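Local atomic coordinates of glycosyl hydrolase family 62 protein (Coprinopsis cinerea, PDB entry 5B6T), a protein that hydrolyses alpha-L-arabinofuranoside linkages and, as a family 62 glycoside hydrolase, probably removes arabinofuranose side groups from arabinoxylan. Residues P12-K17 against A66-L71; R21-I26 against T44-G49; H140-W145 against S158-H163; H163-Q168 against P181-Q186. All blocks are in the same frame, centred on the assembly; numbering follows the deposited sequence.

Interaction 1: P12-K17 against A66-L71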
# COMPACT_ATOMS: atom_id res chain seq x y z
N PRO A 12 -8.87 -1.76 16.19
CA PRO A 12 -9.03 -0.80 15.09
C PRO A 12 -8.66 0.58 15.58
O PRO A 12 -9.20 1.03 16.63
CB PRO A 12 -10.51 -0.89 14.75
CG PRO A 12 -11.17 -1.57 15.93
CD PRO A 12 -10.14 -2.35 16.65
N LEU A 13 -7.76 1.26 14.86
CA LEU A 13 -7.26 2.55 15.30
C LEU A 13 -7.94 3.70 14.57
O LEU A 13 -8.20 4.75 15.18
CB LEU A 13 -5.75 2.66 15.10
CG LEU A 13 -4.90 1.64 15.87
CD1 LEU A 13 -3.44 1.77 15.48
CD2 LEU A 13 -5.08 1.71 17.38
N ILE A 14 -8.16 3.52 13.27
CA ILE A 14 -8.72 4.60 12.44
C ILE A 14 -9.90 4.06 11.62
O ILE A 14 -9.78 3.11 10.89
CB ILE A 14 -7.68 5.19 11.47
CG1 ILE A 14 -6.54 5.86 12.23
CG2 ILE A 14 -8.34 6.21 10.53
CD1 ILE A 14 -5.32 6.15 11.36
N GLY A 15 -11.05 4.72 11.78
CA GLY A 15 -12.19 4.47 10.94
C GLY A 15 -12.79 5.78 10.45
O GLY A 15 -12.28 6.86 10.74
N PRO A 16 -13.90 5.67 9.70
CA PRO A 16 -14.52 6.83 9.10
C PRO A 16 -15.04 7.81 10.15
O PRO A 16 -15.42 7.42 11.24
CB PRO A 16 -15.71 6.25 8.34
CG PRO A 16 -15.39 4.84 8.10
CD PRO A 16 -14.53 4.42 9.27
N LYS A 17 -15.10 9.08 9.77
CA LYS A 17 -15.77 10.08 10.59
C LYS A 17 -17.27 9.95 10.42
O LYS A 17 -17.75 9.38 9.45
CB LYS A 17 -15.34 11.48 10.18
CG LYS A 17 -13.85 11.73 10.40
CD LYS A 17 -13.47 11.69 11.87
CE LYS A 17 -12.00 12.03 12.05
NZ LYS A 17 -11.53 11.72 13.41
N ALA A 66 -7.61 11.98 15.41
CA ALA A 66 -7.01 12.88 14.46
C ALA A 66 -8.05 13.36 13.44
O ALA A 66 -8.85 12.55 12.99
CB ALA A 66 -5.85 12.19 13.77
N SER A 67 -8.04 14.63 13.08
CA SER A 67 -8.89 15.17 12.04
C SER A 67 -8.51 14.59 10.67
O SER A 67 -7.37 14.17 10.44
CB SER A 67 -8.76 16.69 11.98
OG SER A 67 -7.41 17.08 11.82
N PHE A 68 -9.49 14.56 9.80
CA PHE A 68 -9.29 14.21 8.41
C PHE A 68 -9.14 15.48 7.59
O PHE A 68 -9.88 16.45 7.79
CB PHE A 68 -10.50 13.46 7.89
CG PHE A 68 -10.57 12.00 8.30
CD1 PHE A 68 -9.69 11.43 9.23
CD2 PHE A 68 -11.52 11.18 7.71
CE1 PHE A 68 -9.79 10.09 9.58
CE2 PHE A 68 -11.61 9.84 8.04
CZ PHE A 68 -10.73 9.29 8.98
N TYR A 69 -8.21 15.47 6.63
CA TYR A 69 -8.22 16.47 5.56
C TYR A 69 -8.60 15.71 4.30
O TYR A 69 -7.80 14.93 3.76
CB TYR A 69 -6.86 17.20 5.37
CG TYR A 69 -7.00 18.45 4.54
CD1 TYR A 69 -7.14 18.38 3.18
CD2 TYR A 69 -6.95 19.71 5.13
CE1 TYR A 69 -7.29 19.55 2.43
CE2 TYR A 69 -7.08 20.87 4.39
CZ TYR A 69 -7.25 20.77 3.04
OH TYR A 69 -7.42 21.92 2.27
N TYR A 70 -9.80 15.99 3.80
CA TYR A 70 -10.28 15.38 2.57
C TYR A 70 -9.58 16.02 1.36
O TYR A 70 -9.70 17.21 1.11
CB TYR A 70 -11.78 15.53 2.48
CG TYR A 70 -12.54 14.72 3.52
CD1 TYR A 70 -12.57 13.33 3.46
CD2 TYR A 70 -13.24 15.35 4.55
CE1 TYR A 70 -13.25 12.58 4.41
CE2 TYR A 70 -13.92 14.61 5.50
CZ TYR A 70 -13.94 13.22 5.42
OH TYR A 70 -14.66 12.44 6.33
N LEU A 71 -8.82 15.21 0.62
CA LEU A 71 -7.92 15.76 -0.39
C LEU A 71 -8.64 16.25 -1.63
O LEU A 71 -8.02 16.92 -2.47
CB LEU A 71 -6.79 14.78 -0.74
CG LEU A 71 -5.83 14.53 0.41
CD1 LEU A 71 -4.88 13.40 0.02
CD2 LEU A 71 -5.05 15.79 0.79
O HOH W 1 -14.83 9.77 7.02

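Interaction 2: R21-I26 against T44-G49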
# COMPACT_ATOMS: atom_id res chain seq x y z
N ARG A 21 -20.42 12.78 4.56
CA ARG A 21 -19.85 11.93 3.52
C ARG A 21 -20.21 10.47 3.72
O ARG A 21 -20.22 9.70 2.77
CB ARG A 21 -18.32 12.11 3.41
CG ARG A 21 -17.93 13.51 2.96
CD ARG A 21 -16.42 13.71 2.92
NE ARG A 21 -16.11 15.04 2.43
CZ ARG A 21 -15.31 15.31 1.40
NH1 ARG A 21 -14.69 14.34 0.74
NH2 ARG A 21 -15.10 16.57 1.05
N ARG A 22 -20.56 10.08 4.95
CA ARG A 22 -21.00 8.70 5.24
C ARG A 22 -20.05 7.68 4.62
O ARG A 22 -20.47 6.73 3.97
CB ARG A 22 -22.41 8.40 4.73
CG ARG A 22 -23.50 9.36 5.16
CD ARG A 22 -23.67 9.37 6.63
NE ARG A 22 -24.72 10.31 7.04
CZ ARG A 22 -24.69 11.00 8.18
NH1 ARG A 22 -23.65 10.90 9.01
NH2 ARG A 22 -25.70 11.81 8.48
N ILE A 23 -18.75 7.94 4.78
CA ILE A 23 -17.72 7.02 4.31
C ILE A 23 -17.89 5.68 5.08
O ILE A 23 -18.12 5.66 6.28
CB ILE A 23 -16.30 7.63 4.52
CG1 ILE A 23 -16.11 8.92 3.71
CG2 ILE A 23 -15.21 6.61 4.19
CD1 ILE A 23 -16.53 8.86 2.26
N GLN A 24 -17.82 4.57 4.37
CA GLN A 24 -18.03 3.26 4.96
C GLN A 24 -16.72 2.56 5.37
O GLN A 24 -16.68 1.92 6.41
CB GLN A 24 -18.86 2.39 4.01
CG GLN A 24 -20.29 2.98 3.90
CD GLN A 24 -21.22 2.39 2.81
OE1 GLN A 24 -22.39 2.10 3.09
NE2 GLN A 24 -20.74 2.27 1.59
N GLY A 25 -15.65 2.73 4.58
CA GLY A 25 -14.37 2.12 4.89
C GLY A 25 -13.23 3.14 4.76
O GLY A 25 -13.28 4.03 3.90
N ILE A 26 -12.21 2.99 5.60
CA ILE A 26 -10.93 3.72 5.44
C ILE A 26 -9.92 2.64 5.10
O ILE A 26 -9.84 1.64 5.80
CB ILE A 26 -10.51 4.46 6.72
CG1 ILE A 26 -11.56 5.50 7.08
CG2 ILE A 26 -9.13 5.07 6.61
CD1 ILE A 26 -11.76 6.59 6.07
N THR A 44 -10.81 6.78 1.00
CA THR A 44 -12.18 6.74 1.52
C THR A 44 -13.02 5.87 0.59
O THR A 44 -12.92 6.02 -0.64
CB THR A 44 -12.79 8.15 1.63
OG1 THR A 44 -12.89 8.79 0.34
CG2 THR A 44 -11.93 9.03 2.51
N ALA A 45 -13.83 4.98 1.16
CA ALA A 45 -14.60 4.04 0.38
C ALA A 45 -16.05 3.99 0.80
O ALA A 45 -16.37 3.87 2.01
CB ALA A 45 -14.01 2.65 0.47
N LYS A 46 -16.92 4.04 -0.21
CA LYS A 46 -18.34 3.82 -0.03
C LYS A 46 -18.94 3.36 -1.36
O LYS A 46 -18.26 3.40 -2.38
CB LYS A 46 -19.04 5.10 0.47
CG LYS A 46 -18.70 6.36 -0.30
CD LYS A 46 -19.45 7.56 0.25
CE LYS A 46 -18.99 8.83 -0.43
NZ LYS A 46 -19.81 10.01 -0.05
N THR A 47 -20.21 2.95 -1.36
CA THR A 47 -20.86 2.50 -2.59
C THR A 47 -20.73 3.55 -3.68
O THR A 47 -20.56 3.22 -4.83
CB THR A 47 -22.37 2.26 -2.32
OG1 THR A 47 -22.48 1.22 -1.36
CG2 THR A 47 -23.12 1.85 -3.61
N GLU A 48 -20.80 4.82 -3.30
CA GLU A 48 -20.81 5.92 -4.27
C GLU A 48 -19.44 6.22 -4.87
O GLU A 48 -19.35 6.82 -5.94
CB GLU A 48 -21.35 7.19 -3.59
CG GLU A 48 -22.87 7.21 -3.48
CD GLU A 48 -23.37 7.93 -2.24
OE1 GLU A 48 -22.67 8.84 -1.71
OE2 GLU A 48 -24.49 7.58 -1.80
N GLY A 49 -18.36 5.81 -4.21
CA GLY A 49 -17.06 6.08 -4.82
C GLY A 49 -15.91 6.11 -3.83
O GLY A 49 -16.06 5.81 -2.65
O HOH W 2 -13.75 11.47 0.50

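Interaction 3: H140-W145 against S158-H163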
# COMPACT_ATOMS: atom_id res chain seq x y z
N HIS A 140 -9.20 -5.23 -12.66
CA HIS A 140 -9.12 -3.78 -12.47
C HIS A 140 -7.66 -3.42 -12.30
O HIS A 140 -6.95 -4.14 -11.63
CB HIS A 140 -9.87 -3.38 -11.21
CG HIS A 140 -11.30 -3.77 -11.25
ND1 HIS A 140 -12.26 -2.96 -11.83
CD2 HIS A 140 -11.94 -4.89 -10.84
CE1 HIS A 140 -13.43 -3.58 -11.79
NE2 HIS A 140 -13.27 -4.73 -11.16
N TRP A 141 -7.22 -2.35 -12.93
CA TRP A 141 -5.86 -1.88 -12.86
C TRP A 141 -5.68 -1.03 -11.61
O TRP A 141 -6.18 0.12 -11.54
CB TRP A 141 -5.53 -1.11 -14.12
CG TRP A 141 -4.11 -0.72 -14.25
CD1 TRP A 141 -3.02 -1.36 -13.74
CD2 TRP A 141 -3.61 0.33 -15.05
NE1 TRP A 141 -1.87 -0.73 -14.13
CE2 TRP A 141 -2.20 0.32 -14.94
CE3 TRP A 141 -4.21 1.32 -15.84
CZ2 TRP A 141 -1.40 1.26 -15.58
CZ3 TRP A 141 -3.41 2.24 -16.48
CH2 TRP A 141 -2.02 2.20 -16.35
N VAL A 142 -4.97 -1.58 -10.62
CA VAL A 142 -4.97 -1.04 -9.28
C VAL A 142 -3.60 -1.10 -8.61
O VAL A 142 -2.72 -1.82 -9.04
CB VAL A 142 -6.02 -1.74 -8.37
CG1 VAL A 142 -7.42 -1.51 -8.94
CG2 VAL A 142 -5.72 -3.22 -8.11
N ASP A 143 -3.47 -0.31 -7.54
CA ASP A 143 -2.42 -0.46 -6.52
C ASP A 143 -1.03 -0.18 -7.07
O ASP A 143 -0.17 -1.08 -7.20
CB ASP A 143 -2.55 -1.82 -5.81
CG ASP A 143 -3.90 -1.98 -5.16
OD1 ASP A 143 -4.55 -0.95 -4.88
OD2 ASP A 143 -4.33 -3.12 -4.87
N MET A 144 -0.85 1.09 -7.39
CA MET A 144 0.35 1.60 -8.05
C MET A 144 1.42 1.85 -7.01
O MET A 144 1.17 2.53 -6.01
CB MET A 144 -0.01 2.92 -8.76
CG MET A 144 -1.28 2.87 -9.58
SD MET A 144 -1.17 1.68 -10.92
CE MET A 144 -2.89 1.68 -11.49
N TRP A 145 2.63 1.34 -7.28
CA TRP A 145 3.73 1.43 -6.32
C TRP A 145 5.05 1.75 -6.99
O TRP A 145 5.49 1.00 -7.88
CB TRP A 145 3.82 0.10 -5.56
CG TRP A 145 4.90 0.08 -4.52
CD1 TRP A 145 6.24 -0.20 -4.72
CD2 TRP A 145 4.75 0.32 -3.13
NE1 TRP A 145 6.90 -0.09 -3.54
CE2 TRP A 145 6.02 0.21 -2.54
CE3 TRP A 145 3.66 0.63 -2.32
CZ2 TRP A 145 6.23 0.41 -1.17
CZ3 TRP A 145 3.88 0.84 -0.99
CH2 TRP A 145 5.14 0.71 -0.41
N SER A 158 -1.06 -3.93 -10.27
CA SER A 158 -1.79 -5.17 -10.32
C SER A 158 -3.04 -5.09 -11.20
O SER A 158 -3.50 -4.01 -11.53
CB SER A 158 -2.22 -5.54 -8.89
OG SER A 158 -1.09 -5.80 -8.11
N ASP A 159 -3.60 -6.25 -11.57
CA ASP A 159 -4.82 -6.25 -12.34
C ASP A 159 -5.99 -7.01 -11.72
O ASP A 159 -6.99 -7.22 -12.40
CB ASP A 159 -4.57 -6.73 -13.78
CG ASP A 159 -4.02 -8.14 -13.86
OD1 ASP A 159 -3.91 -8.83 -12.83
OD2 ASP A 159 -3.77 -8.57 -15.01
N ASP A 160 -5.87 -7.42 -10.47
CA ASP A 160 -6.88 -8.29 -9.84
C ASP A 160 -7.13 -9.55 -10.68
O ASP A 160 -8.20 -10.15 -10.59
CB ASP A 160 -8.22 -7.54 -9.68
CG ASP A 160 -8.22 -6.56 -8.53
OD1 ASP A 160 -7.30 -6.66 -7.65
OD2 ASP A 160 -9.16 -5.70 -8.49
N ASN A 161 -6.13 -9.94 -11.46
CA ASN A 161 -6.24 -11.12 -12.32
C ASN A 161 -4.99 -11.95 -12.29
O ASN A 161 -4.74 -12.75 -13.20
CB ASN A 161 -6.56 -10.75 -13.78
CG ASN A 161 -7.21 -11.91 -14.53
OD1 ASN A 161 -8.00 -12.66 -13.97
ND2 ASN A 161 -6.85 -12.05 -15.82
N GLY A 162 -4.21 -11.81 -11.22
CA GLY A 162 -3.08 -12.69 -11.04
C GLY A 162 -1.80 -12.24 -11.71
O GLY A 162 -0.88 -13.06 -11.82
N HIS A 163 -1.69 -10.97 -12.12
CA HIS A 163 -0.45 -10.46 -12.69
C HIS A 163 0.03 -9.28 -11.89
O HIS A 163 -0.76 -8.44 -11.50
CB HIS A 163 -0.63 -10.02 -14.14
CG HIS A 163 -1.27 -11.07 -14.99
ND1 HIS A 163 -2.59 -11.02 -15.35
CD2 HIS A 163 -0.77 -12.21 -15.52
CE1 HIS A 163 -2.90 -12.12 -16.02
NE2 HIS A 163 -1.80 -12.85 -16.16
O HOH W 3 0.04 -3.82 -6.59

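Interaction 4: H163-Q168 against P181-Q186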
# COMPACT_ATOMS: atom_id res chain seq x y z
N HIS A 163 -1.69 -10.97 -12.12
CA HIS A 163 -0.45 -10.46 -12.69
C HIS A 163 0.03 -9.28 -11.89
O HIS A 163 -0.76 -8.44 -11.50
CB HIS A 163 -0.63 -10.02 -14.14
CG HIS A 163 -1.27 -11.07 -14.99
ND1 HIS A 163 -2.59 -11.02 -15.35
CD2 HIS A 163 -0.77 -12.21 -15.52
CE1 HIS A 163 -2.90 -12.12 -16.02
NE2 HIS A 163 -1.80 -12.85 -16.16
N LEU A 164 1.33 -9.25 -11.64
CA LEU A 164 2.03 -8.08 -11.11
C LEU A 164 2.89 -7.54 -12.23
O LEU A 164 3.74 -8.25 -12.77
CB LEU A 164 2.92 -8.48 -9.94
CG LEU A 164 3.79 -7.37 -9.33
CD1 LEU A 164 2.97 -6.29 -8.64
CD2 LEU A 164 4.77 -7.98 -8.34
N TYR A 165 2.68 -6.28 -12.58
CA TYR A 165 3.41 -5.62 -13.66
C TYR A 165 4.47 -4.67 -13.13
O TYR A 165 4.32 -4.10 -12.02
CB TYR A 165 2.47 -4.81 -14.54
CG TYR A 165 1.33 -5.62 -15.12
CD1 TYR A 165 1.51 -6.34 -16.27
CD2 TYR A 165 0.08 -5.64 -14.51
CE1 TYR A 165 0.48 -7.11 -16.79
CE2 TYR A 165 -0.96 -6.42 -15.02
CZ TYR A 165 -0.75 -7.15 -16.16
OH TYR A 165 -1.78 -7.89 -16.71
N ARG A 166 5.51 -4.47 -13.94
CA ARG A 166 6.59 -3.56 -13.58
C ARG A 166 7.13 -2.80 -14.82
O ARG A 166 7.54 -3.45 -15.79
CB ARG A 166 7.72 -4.33 -12.93
CG ARG A 166 8.85 -3.48 -12.38
CD ARG A 166 10.10 -4.24 -11.97
NE ARG A 166 10.68 -4.98 -13.09
CZ ARG A 166 11.45 -4.44 -14.03
NH1 ARG A 166 11.76 -3.17 -14.01
NH2 ARG A 166 11.90 -5.20 -15.01
N SER A 167 7.09 -1.47 -14.76
CA SER A 167 7.76 -0.59 -15.74
C SER A 167 8.94 0.05 -15.07
O SER A 167 9.04 0.11 -13.83
CB SER A 167 6.83 0.52 -16.24
OG SER A 167 5.78 -0.00 -17.04
N GLN A 168 9.85 0.56 -15.89
CA GLN A 168 10.95 1.33 -15.34
C GLN A 168 11.27 2.56 -16.16
O GLN A 168 10.91 2.63 -17.34
CB GLN A 168 12.18 0.44 -15.18
CG GLN A 168 12.60 -0.24 -16.48
CD GLN A 168 13.85 -1.07 -16.28
OE1 GLN A 168 13.88 -2.01 -15.46
NE2 GLN A 168 14.90 -0.72 -17.03
N PRO A 181 5.24 -2.08 -19.43
CA PRO A 181 5.49 -3.03 -18.34
C PRO A 181 5.83 -4.44 -18.79
O PRO A 181 5.39 -4.88 -19.86
CB PRO A 181 4.18 -3.04 -17.55
CG PRO A 181 3.35 -1.93 -18.10
CD PRO A 181 3.84 -1.64 -19.47
N VAL A 182 6.60 -5.14 -17.95
CA VAL A 182 6.75 -6.61 -18.06
C VAL A 182 5.90 -7.23 -16.96
O VAL A 182 5.49 -6.55 -16.02
CB VAL A 182 8.23 -7.08 -17.96
CG1 VAL A 182 9.04 -6.48 -19.11
CG2 VAL A 182 8.83 -6.75 -16.61
N ILE A 183 5.61 -8.51 -17.08
CA ILE A 183 4.95 -9.25 -16.00
C ILE A 183 6.07 -9.68 -15.05
O ILE A 183 6.94 -10.51 -15.40
CB ILE A 183 4.11 -10.45 -16.53
CG1 ILE A 183 2.88 -9.91 -17.29
CG2 ILE A 183 3.67 -11.32 -15.35
CD1 ILE A 183 2.11 -10.91 -18.14
N ALA A 184 6.13 -9.03 -13.90
CA ALA A 184 7.13 -9.35 -12.88
C ALA A 184 6.85 -10.66 -12.13
O ALA A 184 7.77 -11.34 -11.66
CB ALA A 184 7.20 -8.21 -11.88
N MET A 185 5.57 -10.98 -11.97
CA MET A 185 5.14 -12.20 -11.30
C MET A 185 3.71 -12.49 -11.74
O MET A 185 2.93 -11.57 -12.02
CB MET A 185 5.19 -12.05 -9.76
CG MET A 185 4.94 -13.37 -9.05
SD MET A 185 5.08 -13.16 -7.27
CE MET A 185 6.85 -13.21 -7.08
N GLN A 186 3.38 -13.77 -11.79
CA GLN A 186 2.02 -14.16 -12.13
C GLN A 186 1.64 -15.48 -11.52
O GLN A 186 2.51 -16.29 -11.15
CB GLN A 186 1.80 -14.18 -13.63
CG GLN A 186 2.63 -15.18 -14.37
CD GLN A 186 2.58 -14.91 -15.86
OE1 GLN A 186 1.54 -14.60 -16.41
NE2 GLN A 186 3.74 -14.96 -16.50
O HOH W 4 -1.12 -15.03 -17.64

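Interaction 1: P12-K17 against A66-L71
The ring of Phe-68 is overlaid on one face by the aliphatic chain of Lys-17, whose CG sits 3.8 Å from the ring centroid, 20° off the normal, in a CH-pi contact. At the ring's edge, near its plane, Ile-14 CG2 comes to 4.2 Å from Phe-68 CZ, while Gly-15 O approaches the same CZ obliquely. The neighbouring ring of Tyr-70 has Phe-68 CB over one face, and a water lies in plane at its edge, bridging Tyr-70 OH to Lys-17 N; the phenol also bonds to Asp-19. Lysine suits its place because its methylenes can lie on an aromatic face while the ammonium reaches past it. A bend at the second torsion (chi2 -65°) turns the chain across Phe-68, carrying NZ to a 2.8 Å hydrogen bond with Ala-66 O. The donor stands above that carbonyl plane, 40° out of it. Phe-68 also packs on Val-53 and Ile-55 of strand 49-57 and on Ile-26. Strand 68-70 is the outer strand of a four-stranded antiparallel sheet, one blade of the five-bladed beta-propeller of family 62 enzymes, and the loop 12-17, coming from strand 7-9, passes across it.

Interaction 2: R21-I26 against T44-G49
Lys-46 and Ile-23 cross at about a right angle, with Ile-23 CD1 lying 3.6 Å from Lys-46 CE. The lysine leaves its backbone with CG between the N and the carbonyl carbon (chi1 49°), the crowded position, and then runs fully extended. This stretch takes NZ to Arg-21 O, where it makes a 2.9 Å hydrogen bond in the carbonyl plane, on a lone pair. NZ also forms a salt bridge with Glu-48 OE1 at 3.5 Å, so the long chain links a loop carbonyl to an acid in the turn that follows its own strand. Ile-23 CD1 touches both the lysine methylenes and Thr-44, while CG2, anti to the backbone N, rests on Thr-44 CB at 3.8 Å and on the Ala-45 backbone. A beta-branched residue fills both spots at once. The backbones here form the open end of the antiparallel hairpin of strands 25-34 and 37-46, in one propeller blade, and a classic beta bulge sets Gln-24 and Gly-25 opposite Ala-45. Ala-45 O accepts from both Gln-24 N and Gly-25 N, each at 2.9 Å, and Ala-45 N returns a bond to Gly-25 O. The small Ala-45 methyl rests 3.8 Å from Gly-25 O. On the other face, Thr-44 CG2 meets Ile-26 CD1, and Thr-44 OG1 binds a water that is weakly held by Arg-21 NH1; the arginine's stronger partner is Asp-72.

Interaction 3: H140-W145 against S158-H163
Val-142 and Ser-158 form an antiparallel hydrogen-bonded pair, Val-142 N to Ser-158 O and Ser-158 N to Val-142 O both 3.0 Å, and His-140 N adds a bond to Asp-159 O. Ser-158 O also meets the edge of the Trp-141 ring, in plane, 3.5 Å from CD1. The Asp-160 carboxylate lies against His-140 and Val-142: OD2 is 3.6 Å from His-140 CB, with ring and carboxylate planes 73° apart, and OD1 approaches Val-142 CG2; a bound lead ion lies about 4 Å from this side chain. In Asp-159, CG stands between the backbone N and the carbonyl carbon (chi1 60°), which lets OD1 accept from Asn-161 N at 2.8 Å, an Asx turn, and from His-163 N on the opposite face of the carboxylate. OD2 takes His-163 ND1 on its syn lone pair at 2.7 Å and also bonds Tyr-165 OH. With an alanine in place of Asp-159 the carboxylate is gone, which would probably leave the Asx turn less firmly held and His-163 ND1 and the Tyr-165 hydroxyl without their acceptor. Val-142 and Asp-143 pack on Glu-195 of strand 195-202 and Met-144 on strand 94-100, two neighbouring blades, while Trp-141 lies against Ile-132 of helix 130-135.

Interaction 4: H163-Q168 against P181-Q186
Tyr-165 and Ile-183 lie side by side, pointing the same way, with Ile-183 CG1 3.7 Å from Tyr-165 CE1. Pro-181 lies at the tyrosine's CB and Ile-183 beside the ring, on opposite sides of the ring plane, while the hydroxyl bonds to Asp-159. Further along this face Ile-183 CD1 reaches His-163 CD2, and Gln-186 OE1 sits at the edge of the imidazole, in plane, 3.4 Å from that carbon; a water joins His-163 NE2 to the same oxygen. Ser-167 OG tucks against the proline ring, 3.3 Å from Pro-181 CG, and is bonded to Tyr-125 and Asn-179.

On the other face the Ala-184 methyl is a small bump that rests against Leu-164 O and touches Leu-164 CD2 and Arg-166 CB, the latter 4.1 Å away. Arg-166 runs beside Val-182, then bends at its third torsion (chi3 59°), which brings NH2 over to Val-182 CG2 and NH1 to a 2.8 Å bond with Gln-168 OE1 and to His-154 ND1. A serine in place of Arg-166 would probably strip the long chain from beside Val-182 and leave Gln-168 OE1 and His-154 ND1 without this partner.

Leu-164 O accepts from Ala-184 N at 2.8 Å and weakly from Met-185 N, both residues facing Leu-164. This is a classic beta bulge in the antiparallel hairpin that forms the outer edge of a propeller blade.

Overall arrangement
Interactions 1 and 2 both reach the sheet of strands 25-34 to 68-70, interaction 1 bringing the incoming loop onto it, and they touch: Pro-16 packs on Ile-23 and Ile-26, and Arg-21 meets Tyr-70 in a cation-pi pair. Interactions 3 and 4 share another antiparallel sheet and His-163. Centres of interactions 1 and 4 are about 33 Å apart, on opposite sides of the chain's centre. Interaction 3 is the most buried, its centre about 12 Å from that of the chain, and is rich in acids and backbone bonds. The other three are only partly buried: interaction 1 relies on side chains, whereas 2 adds a lysine-to-carbonyl bond to its bulged pairing and 4 more apolar packing.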